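Local coordinates for xyloglucan-specific endo-beta-1,4-glucanase (Uncultured bacterium, PDB 4W87), which probably hydrolyses internal beta-1,4-glucosidic bonds in the backbone of xyloglucan, as an endo-acting family 5 glycoside hydrolase, at residues H223-Y228 with I269-A274; E145-P150 with I194-G199; I218-H223 with K263-V268. The protein carries 1 engineered substitution. All blocks are in the same frame, centred on the assembly; numbering follows the deposited sequence.

Contact 1 (H223-Y228 with I269-A274). With BGC (beta-D-glucopyranose), chain C; XYS (alpha-D-xylopyranose), chain B.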
loop_
_atom_site.group_PDB
_atom_site.type_symbol
_atom_site.label_atom_id
_atom_site.label_comp_id
_atom_site.label_asym_id
_atom_site.label_seq_id
_atom_site.Cartn_x
_atom_site.Cartn_y
_atom_site.Cartn_z
ATOM N N HIS A 223 4.565 -5.262 -2.547
ATOM C CA HIS A 223 5.541 -4.162 -2.620
ATOM C C HIS A 223 6.871 -4.589 -3.224
ATOM O O HIS A 223 7.519 -5.529 -2.763
ATOM C CB HIS A 223 5.859 -3.627 -1.237
ATOM C CG HIS A 223 4.672 -3.050 -0.547
ATOM N ND1 HIS A 223 4.682 -2.700 0.795
ATOM C CD2 HIS A 223 3.428 -2.777 -1.009
ATOM C CE1 HIS A 223 3.487 -2.241 1.128
ATOM N NE2 HIS A 223 2.708 -2.274 0.050
ATOM N N THR A 224 7.325 -3.838 -4.204
ATOM C CA THR A 224 8.492 -4.209 -4.936
ATOM C C THR A 224 9.284 -2.971 -5.177
ATOM O O THR A 224 8.926 -2.112 -6.015
ATOM C CB THR A 224 8.048 -4.714 -6.285
ATOM O OG1 THR A 224 7.050 -3.804 -6.731
ATOM C CG2 THR A 224 7.433 -6.087 -6.159
ATOM N N TYR A 225 10.357 -2.835 -4.454
ATOM C CA TYR A 225 11.123 -1.636 -4.662
ATOM C C TYR A 225 12.392 -2.159 -5.348
ATOM O O TYR A 225 13.482 -2.144 -4.790
ATOM C CB TYR A 225 11.407 -0.996 -3.327
ATOM C CG TYR A 225 10.286 -0.246 -2.641
ATOM C CD1 TYR A 225 9.332 -0.895 -1.835
ATOM C CD2 TYR A 225 10.262 1.144 -2.674
ATOM C CE1 TYR A 225 8.380 -0.156 -1.118
ATOM C CE2 TYR A 225 9.335 1.860 -1.949
ATOM C CZ TYR A 225 8.393 1.204 -1.175
ATOM O OH TYR A 225 7.459 1.994 -0.499
ATOM N N THR A 226 12.203 -2.674 -6.553
ATOM C CA THR A 226 13.128 -3.600 -7.154
ATOM C C THR A 226 13.940 -2.943 -8.235
ATOM O O THR A 226 13.383 -2.328 -9.145
ATOM C CB THR A 226 12.339 -4.751 -7.759
ATOM O OG1 THR A 226 11.477 -5.267 -6.748
ATOM C CG2 THR A 226 13.292 -5.862 -8.305
ATOM N N PRO A 227 15.268 -3.041 -8.147
ATOM C CA PRO A 227 16.043 -3.725 -7.107
ATOM C C PRO A 227 16.264 -2.904 -5.883
ATOM O O PRO A 227 16.429 -1.691 -5.950
ATOM C CB PRO A 227 17.390 -4.019 -7.780
ATOM C CG PRO A 227 17.434 -3.187 -9.025
ATOM C CD PRO A 227 16.110 -2.541 -9.259
ATOM N N TYR A 228 16.280 -3.585 -4.760
ATOM C CA TYR A 228 16.511 -2.947 -3.488
ATOM C C TYR A 228 17.724 -2.004 -3.513
ATOM O O TYR A 228 17.649 -0.858 -3.061
ATOM C CB TYR A 228 16.692 -3.997 -2.416
ATOM C CG TYR A 228 17.013 -3.373 -1.091
ATOM C CD1 TYR A 228 16.053 -2.669 -0.405
ATOM C CD2 TYR A 228 18.286 -3.492 -0.521
ATOM C CE1 TYR A 228 16.336 -2.072 0.804
ATOM C CE2 TYR A 228 18.580 -2.901 0.700
ATOM C CZ TYR A 228 17.597 -2.188 1.352
ATOM O OH TYR A 228 17.845 -1.597 2.559
ATOM N N ILE A 269 0.589 -3.493 -7.105
ATOM C CA ILE A 269 1.775 -3.088 -6.398
ATOM C C ILE A 269 1.448 -1.839 -5.617
ATOM O O ILE A 269 1.452 -0.756 -6.181
ATOM C CB ILE A 269 2.867 -2.728 -7.379
ATOM C CG1 ILE A 269 3.099 -3.867 -8.383
ATOM C CG2 ILE A 269 4.108 -2.312 -6.657
ATOM C CD1 ILE A 269 3.158 -5.274 -7.806
ATOM N N THR A 270 1.123 -1.996 -4.329
ATOM C CA THR A 270 0.605 -0.885 -3.577
ATOM C C THR A 270 1.681 0.028 -3.005
ATOM O O THR A 270 1.369 1.087 -2.397
ATOM C CB THR A 270 -0.371 -1.335 -2.481
ATOM O OG1 THR A 270 0.266 -2.228 -1.601
ATOM C CG2 THR A 270 -1.582 -2.010 -3.104
ATOM N N GLU A 271 2.939 -0.366 -3.196
ATOM C CA GLU A 271 4.072 0.541 -3.015
ATOM C C GLU A 271 5.243 0.162 -3.922
ATOM O O GLU A 271 5.650 -1.011 -4.023
ATOM C CB GLU A 271 4.609 0.551 -1.578
ATOM C CG GLU A 271 3.675 1.012 -0.485
ATOM C CD GLU A 271 4.316 0.924 0.888
ATOM O OE1 GLU A 271 5.560 0.805 0.965
ATOM O OE2 GLU A 271 3.597 1.005 1.910
ATOM N N THR A 272 5.851 1.197 -4.464
ATOM C CA THR A 272 7.177 1.071 -5.081
ATOM C C THR A 272 7.724 2.506 -5.167
ATOM O O THR A 272 7.053 3.464 -4.760
ATOM C CB THR A 272 7.175 0.312 -6.457
ATOM O OG1 THR A 272 8.515 0.173 -6.957
ATOM C CG2 THR A 272 6.369 1.048 -7.531
ATOM N N GLY A 273 8.967 2.641 -5.611
ATOM C CA GLY A 273 9.626 3.956 -5.695
ATOM C C GLY A 273 11.145 3.865 -5.661
ATOM O O GLY A 273 11.710 2.795 -5.477
ATOM N N ALA A 274 11.806 4.976 -5.920
ATOM C CA ALA A 274 13.276 4.993 -5.868
ATOM C C ALA A 274 13.714 6.226 -5.128
ATOM O O ALA A 274 13.307 7.346 -5.461
ATOM C CB ALA A 274 13.861 4.947 -7.250
HETATM C C2 BGC C . 14.863 -6.510 1.334
HETATM C C3 BGC C . 14.330 -5.195 1.866
HETATM C C4 BGC C . 14.900 -4.933 3.261
HETATM C C5 BGC C . 16.429 -5.114 3.291
HETATM C C6 BGC C . 17.033 -4.962 4.668
HETATM C C1 BGC C . 16.395 -6.557 1.443
HETATM O O2 BGC C . 14.487 -6.590 -0.031
HETATM O O3 BGC C . 12.904 -5.149 1.842
HETATM O O4 BGC C . 14.615 -3.588 3.557
HETATM O O5 BGC C . 16.783 -6.411 2.813
HETATM O O6 BGC C . 18.361 -5.539 4.648
HETATM C C1 XYS B . 8.906 -5.184 0.999
HETATM C C2 XYS B . 9.073 -6.715 1.250
HETATM C C3 XYS B . 10.512 -7.113 0.943
HETATM C C4 XYS B . 10.935 -6.703 -0.482
HETATM C C5 XYS B . 10.663 -5.235 -0.769
HETATM O O2 XYS B . 8.803 -7.282 2.576
HETATM O O3 XYS B . 10.596 -8.513 1.233
HETATM O O4 XYS B . 12.333 -6.837 -0.677
HETATM O O5 XYS B . 9.332 -4.910 -0.349
#
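E271 lies between H223 and Y225, and most of its side chain touches one of them. Its CB sits over the face of the imidazole of H223, 3.7 Å from the ring centroid, in a CH-pi contact. With CG anti to the carbonyl carbon (chi1 -62°), the extended chain runs on across the same face. CG reaches H223 NE2 at 3.5 Å. CD lies over that face toward the rim, 3.3 Å from H223 CE1. The carboxylate and the imidazole are stacked, their planes 18° apart. OE1 accepts from Y225 OH at 2.7 Å, on its anti side but out of the carboxylate plane. OE2 forms a salt bridge with R59.

H223 NE2 donates in its ring plane to T270 OG1 at 2.9 Å, and its ND1 is bonded to E149. T270 OG1 is also bonded to E145. Further on, T272 CA packs over the centre of the Y225 ring, 3.9 Å from its centroid. T272 OG1 comes doubtfully close to T224 O. E271 lies near the end of strand 267-272, the seventh of the barrel, where family 5 enzymes carry the catalytic nucleophile. A carboxylate held in its rotation by Y225 and R59 is consistent with that role.

Contact 2 (E145-P150 with I194-G199). With XYS (alpha-D-xylopyranose), chain B; BGC (beta-D-glucopyranose), chain D.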
loop_
_atom_site.group_PDB
_atom_site.type_symbol
_atom_site.label_atom_id
_atom_site.label_comp_id
_atom_site.label_asym_id
_atom_site.label_seq_id
_atom_site.Cartn_x
_atom_site.Cartn_y
_atom_site.Cartn_z
ATOM N N GLU A 145 -7.324 -2.278 1.790
ATOM C CA GLU A 145 -6.145 -3.127 1.871
ATOM C C GLU A 145 -5.951 -3.478 3.322
ATOM O O GLU A 145 -5.642 -2.633 4.200
ATOM C CB GLU A 145 -4.925 -2.409 1.258
ATOM C CG GLU A 145 -3.636 -3.239 1.233
ATOM C CD GLU A 145 -2.484 -2.536 0.522
ATOM O OE1 GLU A 145 -2.645 -1.390 0.146
ATOM O OE2 GLU A 145 -1.433 -3.151 0.250
ATOM N N GLY A 146 -6.191 -4.749 3.577
ATOM C CA GLY A 146 -6.296 -5.254 4.932
ATOM C C GLY A 146 -5.140 -4.978 5.874
ATOM O O GLY A 146 -5.359 -4.548 7.017
ATOM N N MET A 147 -3.932 -5.262 5.413
ATOM C CA MET A 147 -2.724 -5.122 6.227
ATOM C C MET A 147 -1.619 -4.518 5.381
ATOM O O MET A 147 -1.690 -4.584 4.165
ATOM C CB MET A 147 -2.250 -6.494 6.734
ATOM C CG MET A 147 -3.293 -7.272 7.516
ATOM S SD MET A 147 -2.737 -8.891 8.044
ATOM C CE MET A 147 -3.098 -9.737 6.488
ATOM N N ASN A 148 -0.638 -3.902 6.047
ATOM C CA ASN A 148 0.587 -3.446 5.416
ATOM C C ASN A 148 1.834 -4.150 5.931
ATOM O O ASN A 148 2.180 -4.068 7.095
ATOM C CB ASN A 148 0.787 -1.985 5.642
ATOM C CG ASN A 148 2.028 -1.492 4.946
ATOM O OD1 ASN A 148 2.036 -1.314 3.743
ATOM N ND2 ASN A 148 3.090 -1.332 5.694
ATOM N N GLU A 149 2.473 -4.885 5.041
ATOM C CA GLU A 149 3.658 -5.637 5.354
ATOM C C GLU A 149 3.578 -6.403 6.680
ATOM O O GLU A 149 4.443 -6.273 7.535
ATOM C CB GLU A 149 4.897 -4.727 5.287
ATOM C CG GLU A 149 5.024 -4.027 3.952
ATOM C CD GLU A 149 6.221 -3.079 3.879
ATOM O OE1 GLU A 149 6.896 -2.832 4.932
ATOM O OE2 GLU A 149 6.487 -2.585 2.760
ATOM N N PRO A 150 2.557 -7.259 6.812
ATOM C CA PRO A 150 2.378 -7.956 8.081
ATOM C C PRO A 150 3.473 -8.950 8.241
ATOM O O PRO A 150 3.703 -9.720 7.311
ATOM C CB PRO A 150 1.001 -8.687 7.910
ATOM C CG PRO A 150 0.892 -8.906 6.440
ATOM C CD PRO A 150 1.571 -7.695 5.787
ATOM N N ILE A 194 -8.111 -5.934 -0.847
ATOM C CA ILE A 194 -6.749 -6.180 -1.275
ATOM C C ILE A 194 -6.027 -6.872 -0.182
ATOM O O ILE A 194 -5.782 -6.289 0.874
ATOM C CB ILE A 194 -6.035 -4.856 -1.629
ATOM C CG1 ILE A 194 -6.925 -4.079 -2.639
ATOM C CG2 ILE A 194 -4.643 -5.164 -2.227
ATOM C CD1 ILE A 194 -6.429 -2.720 -3.135
ATOM N N ILE A 195 -5.773 -8.170 -0.386
ATOM C CA ILE A 195 -5.030 -8.973 0.568
ATOM C C ILE A 195 -3.509 -8.863 0.269
ATOM O O ILE A 195 -3.103 -8.211 -0.691
ATOM C CB ILE A 195 -5.467 -10.480 0.597
ATOM C CG1 ILE A 195 -5.344 -11.156 -0.750
ATOM C CG2 ILE A 195 -6.895 -10.638 1.116
ATOM C CD1 ILE A 195 -5.442 -12.669 -0.638
ATOM N N CYS A 196 -2.689 -9.467 1.106
ATOM C CA CYS A 196 -1.264 -9.391 0.882
ATOM C C CYS A 196 -0.535 -10.652 1.274
ATOM O O CYS A 196 -1.083 -11.465 1.983
ATOM C CB CYS A 196 -0.696 -8.224 1.676
ATOM S SG CYS A 196 -0.797 -8.465 3.440
ATOM N N THR A 197 0.714 -10.782 0.843
ATOM C CA THR A 197 1.600 -11.849 1.288
ATOM C C THR A 197 2.264 -11.409 2.552
ATOM O O THR A 197 2.158 -10.245 2.954
ATOM C CB THR A 197 2.696 -12.096 0.282
ATOM O OG1 THR A 197 3.338 -10.853 -0.062
ATOM C CG2 THR A 197 2.128 -12.725 -0.978
ATOM N N TYR A 198 2.983 -12.332 3.181
ATOM C CA TYR A 198 3.794 -11.995 4.315
ATOM C C TYR A 198 4.755 -10.840 3.910
ATOM O O TYR A 198 5.314 -10.788 2.807
ATOM C CB TYR A 198 4.494 -13.249 4.847
ATOM C CG TYR A 198 5.310 -13.011 6.060
ATOM C CD1 TYR A 198 6.520 -12.312 5.981
ATOM C CD2 TYR A 198 4.870 -13.405 7.307
ATOM C CE1 TYR A 198 7.280 -12.084 7.101
ATOM C CE2 TYR A 198 5.615 -13.164 8.433
ATOM C CZ TYR A 198 6.817 -12.504 8.329
ATOM O OH TYR A 198 7.564 -12.236 9.489
ATOM N N GLY A 199 4.828 -9.826 4.733
ATOM C CA GLY A 199 5.640 -8.635 4.352
ATOM C C GLY A 199 5.369 -7.957 3.034
ATOM O O GLY A 199 6.119 -7.085 2.637
HETATM C C1 XYS B . 8.906 -5.184 0.999
HETATM C C2 XYS B . 9.073 -6.715 1.250
HETATM C C3 XYS B . 10.512 -7.113 0.943
HETATM C C4 XYS B . 10.935 -6.703 -0.482
HETATM C C5 XYS B . 10.663 -5.235 -0.769
HETATM O O2 XYS B . 8.803 -7.282 2.576
HETATM O O3 XYS B . 10.596 -8.513 1.233
HETATM O O4 XYS B . 12.333 -6.837 -0.677
HETATM O O5 XYS B . 9.332 -4.910 -0.349
HETATM C C2 BGC D . 13.308 -1.924 4.435
HETATM C C3 BGC D . 11.934 -1.323 4.719
HETATM C C4 BGC D . 10.988 -1.507 3.516
HETATM C C5 BGC D . 11.090 -2.903 2.882
HETATM C C6 BGC D . 10.117 -3.095 1.709
HETATM C C1 BGC D . 13.233 -3.261 3.700
HETATM O O2 BGC D . 14.100 -2.135 5.632
HETATM O O3 BGC D . 12.110 0.069 5.021
HETATM O O4 BGC D . 9.625 -1.240 3.889
HETATM O O5 BGC D . 12.453 -3.153 2.499
HETATM O O6 BGC D . 9.573 -4.380 2.014
HETATM O O HOH W 1 -3.496 -6.535 2.806
#
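The N-E-P sequence at N148-P150 lies in the loop just after strand 142-145, the fourth of the barrel, where family 5 enzymes carry the catalytic acid/base glutamate. E149 CG passes 3.5 Å from G199 O. Its carboxylate leads away to the ligand and to H223. The bond from the glucose O4 (chain D) to E149 OE1 is weak, at 3.3 Å. H223 ND1 would probably lose its carboxylate partner, and the glucose its weak bond, with an alanine here. G199 O takes a stronger bond of 2.7 Å from the xylose O2. G199 N donates to P150 O at 2.8 Å, from above the carbonyl plane. That same oxygen lies over the centre of the Y198 ring.

Deeper in the TIM barrel, E145 and I194 form a parallel bridge between neighbouring strands. G146 N donates to I194 O at 3.1 Å. The chains part around M147 and C196, then meet again at E149 and G199. A water bridges M147 N and I194 O. C196 SG, set between its backbone N and carbonyl carbon (chi1 67°), packs 3.4 Å from P150 CD and 4.0 Å from M147 CE. Back at the bridge, E145 CB rests on I194 CB, and its carboxylate reaches R59 and H200.

Contact 3 (I218-H223 with K263-V268); sequences IAVALH and KGIPVV. With XYS (alpha-D-xylopyranose), chain B.
V220 and V267, followed by A221 and V268, pair as parallel neighbours, and three backbone hydrogen bonds hold them. V220 N donates to P266 O at 2.9 Å, from above the carbonyl plane. V220 O then accepts from V268 N, also at 2.9 Å. The last bond runs from L222 N to V268 O at 3.0 Å. V220 therefore uses both its N-H and its carbonyl on the same neighbour.

Carbon atoms also lie against the carbonyl oxygens of this ladder. V267 CA approaches V220 O, and A221 CA comes to 3.1 Å from V268 O, both as weaker CA-H...O contacts. With CG1 anti to its backbone N (chi1 -173°), V267 lays that methyl 3.4 Å from V220 O. The P266 ring rests against I218 O through CB, CG and CD. The methyl of A221 lies near V268 O.

The two strands are joined by a beta-alpha-beta crossover of the TIM barrel. The chain leaves strand 218-223, passes through helix 246-261 and returns as strand 267-272. A Schellman motif ends the helix: G264, with positive phi, donates to I261 O, and I265 N donates to L260 O. The chain then turns into the new strand.

Apolar contacts fall into two sets. V220, L222 and V267 face helix 246-261, where L260 touches both valines and I256 touches L222. V220 CG2 meets I265 CG2 at 3.9 Å, the two side chains crossing at a slant. L222 CD1 meets V267 CG1 at 4.0 Å in a similar way.

In the other set, A219 CB touches P266 CB at 3.8 Å and lies a little farther from V268 CG2. Helix 3-10 packs on the last two: V5 and F6 touch P266, and L9 touches V268. A221 shares its sheet face with V268 but meets H200 and T270.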
loop_
_atom_site.group_PDB
_atom_site.type_symbol
_atom_site.label_atom_id
_atom_site.label_comp_id
_atom_site.label_asym_id
_atom_site.label_seq_id
_atom_site.Cartn_x
_atom_site.Cartn_y
_atom_site.Cartn_z
ATOM N N ILE A 218 -11.514 -9.687 -4.968
ATOM C CA ILE A 218 -10.285 -9.384 -4.279
ATOM C C ILE A 218 -9.155 -9.030 -5.259
ATOM O O ILE A 218 -9.272 -9.241 -6.483
ATOM C CB ILE A 218 -9.874 -10.461 -3.266
ATOM C CG1 ILE A 218 -9.707 -11.849 -3.887
ATOM C CG2 ILE A 218 -10.929 -10.616 -2.176
ATOM C CD1 ILE A 218 -8.385 -11.996 -4.593
ATOM N N ALA A 219 -8.094 -8.423 -4.717
ATOM C CA ALA A 219 -6.841 -8.363 -5.434
ATOM C C ALA A 219 -5.706 -8.661 -4.470
ATOM O O ALA A 219 -5.872 -8.597 -3.221
ATOM C CB ALA A 219 -6.663 -6.996 -6.087
ATOM N N VAL A 220 -4.569 -9.048 -5.046
ATOM C CA VAL A 220 -3.394 -9.348 -4.229
ATOM C C VAL A 220 -2.382 -8.223 -4.322
ATOM O O VAL A 220 -1.942 -7.837 -5.426
ATOM C CB VAL A 220 -2.707 -10.619 -4.673
ATOM C CG1 VAL A 220 -1.435 -10.863 -3.859
ATOM C CG2 VAL A 220 -3.644 -11.794 -4.497
ATOM N N ALA A 221 -1.963 -7.747 -3.171
ATOM C CA ALA A 221 -1.024 -6.648 -3.153
ATOM C C ALA A 221 0.380 -7.133 -2.853
ATOM O O ALA A 221 0.605 -8.066 -2.096
ATOM C CB ALA A 221 -1.406 -5.596 -2.167
ATOM N N LEU A 222 1.295 -6.469 -3.496
ATOM C CA LEU A 222 2.724 -6.649 -3.291
ATOM C C LEU A 222 3.435 -5.306 -3.250
ATOM O O LEU A 222 2.960 -4.346 -3.878
ATOM C CB LEU A 222 3.228 -7.402 -4.500
ATOM C CG LEU A 222 2.625 -8.827 -4.639
ATOM C CD1 LEU A 222 3.072 -9.344 -5.965
ATOM C CD2 LEU A 222 3.015 -9.785 -3.543
ATOM N N HIS A 223 4.565 -5.262 -2.547
ATOM C CA HIS A 223 5.541 -4.162 -2.620
ATOM C C HIS A 223 6.871 -4.589 -3.224
ATOM O O HIS A 223 7.519 -5.529 -2.763
ATOM C CB HIS A 223 5.859 -3.627 -1.237
ATOM C CG HIS A 223 4.672 -3.050 -0.547
ATOM N ND1 HIS A 223 4.682 -2.700 0.795
ATOM C CD2 HIS A 223 3.428 -2.777 -1.009
ATOM C CE1 HIS A 223 3.487 -2.241 1.128
ATOM N NE2 HIS A 223 2.708 -2.274 0.050
ATOM N N LYS A 263 -2.995 -16.851 -13.597
ATOM C CA LYS A 263 -4.108 -17.602 -13.110
ATOM C C LYS A 263 -5.335 -16.740 -13.018
ATOM O O LYS A 263 -6.310 -17.176 -12.455
ATOM C CB LYS A 263 -3.828 -18.147 -11.735
ATOM C CG LYS A 263 -2.772 -19.231 -11.621
ATOM C CD LYS A 263 -2.968 -19.844 -10.236
ATOM C CE LYS A 263 -1.734 -20.495 -9.649
ATOM N NZ LYS A 263 -1.779 -21.949 -9.891
ATOM N N GLY A 264 -5.311 -15.512 -13.521
ATOM C CA GLY A 264 -6.543 -14.672 -13.525
ATOM C C GLY A 264 -6.795 -13.949 -12.230
ATOM O O GLY A 264 -7.924 -13.505 -11.952
ATOM N N ILE A 265 -5.733 -13.784 -11.438
ATOM C CA ILE A 265 -5.846 -13.115 -10.134
ATOM C C ILE A 265 -5.356 -11.699 -10.243
ATOM O O ILE A 265 -4.221 -11.508 -10.502
ATOM C CB ILE A 265 -4.967 -13.784 -9.044
ATOM C CG1 ILE A 265 -5.071 -15.315 -9.095
ATOM C CG2 ILE A 265 -5.394 -13.293 -7.678
ATOM C CD1 ILE A 265 -6.491 -15.782 -8.958
ATOM N N PRO A 266 -6.191 -10.708 -9.959
ATOM C CA PRO A 266 -5.711 -9.343 -9.988
ATOM C C PRO A 266 -4.577 -9.106 -9.002
ATOM O O PRO A 266 -4.541 -9.702 -7.906
ATOM C CB PRO A 266 -6.921 -8.554 -9.553
ATOM C CG PRO A 266 -8.058 -9.326 -10.048
ATOM C CD PRO A 266 -7.637 -10.731 -9.649
ATOM N N VAL A 267 -3.628 -8.291 -9.434
ATOM C CA VAL A 267 -2.479 -7.926 -8.626
ATOM C C VAL A 267 -2.287 -6.428 -8.678
ATOM O O VAL A 267 -2.438 -5.802 -9.713
ATOM C CB VAL A 267 -1.197 -8.494 -9.213
ATOM C CG1 VAL A 267 -0.031 -8.259 -8.258
ATOM C CG2 VAL A 267 -1.361 -9.974 -9.549
ATOM N N VAL A 268 -1.928 -5.862 -7.542
ATOM C CA VAL A 268 -1.564 -4.479 -7.445
ATOM C C VAL A 268 -0.301 -4.334 -6.612
ATOM O O VAL A 268 -0.178 -4.932 -5.550
ATOM C CB VAL A 268 -2.625 -3.688 -6.720
ATOM C CG1 VAL A 268 -2.336 -2.207 -6.888
ATOM C CG2 VAL A 268 -3.985 -4.031 -7.285
HETATM C C1 XYS B . 8.906 -5.184 0.999
HETATM C C2 XYS B . 9.073 -6.715 1.250
HETATM C C3 XYS B . 10.512 -7.113 0.943
HETATM C C4 XYS B . 10.935 -6.703 -0.482
HETATM C C5 XYS B . 10.663 -5.235 -0.769
HETATM O O2 XYS B . 8.803 -7.282 2.576
HETATM O O3 XYS B . 10.596 -8.513 1.233
HETATM O O4 XYS B . 12.333 -6.837 -0.677
HETATM O O5 XYS B . 9.332 -4.910 -0.349
#

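All three contacts are buried and belong to one eight-stranded barrel. Contact 3 pairs strand 218-223 with 267-272. Contact 1 joins the loop after the first to the end of the second, nearer the ligand, and the two share H223. L222 O and T270 N probably continue the backbone bonding from one to the other. Contact 2 joins the ends of 142-145 and 193-196 and the loops that follow. Its I195 O probably bonds A221 N of contact 3. Chemistry follows place. Contact 3 combines regular backbone bonds with apolar side chains. Contacts 1 and 2 end in polar side chains near the sugars, and side-chain bonds join them to each other.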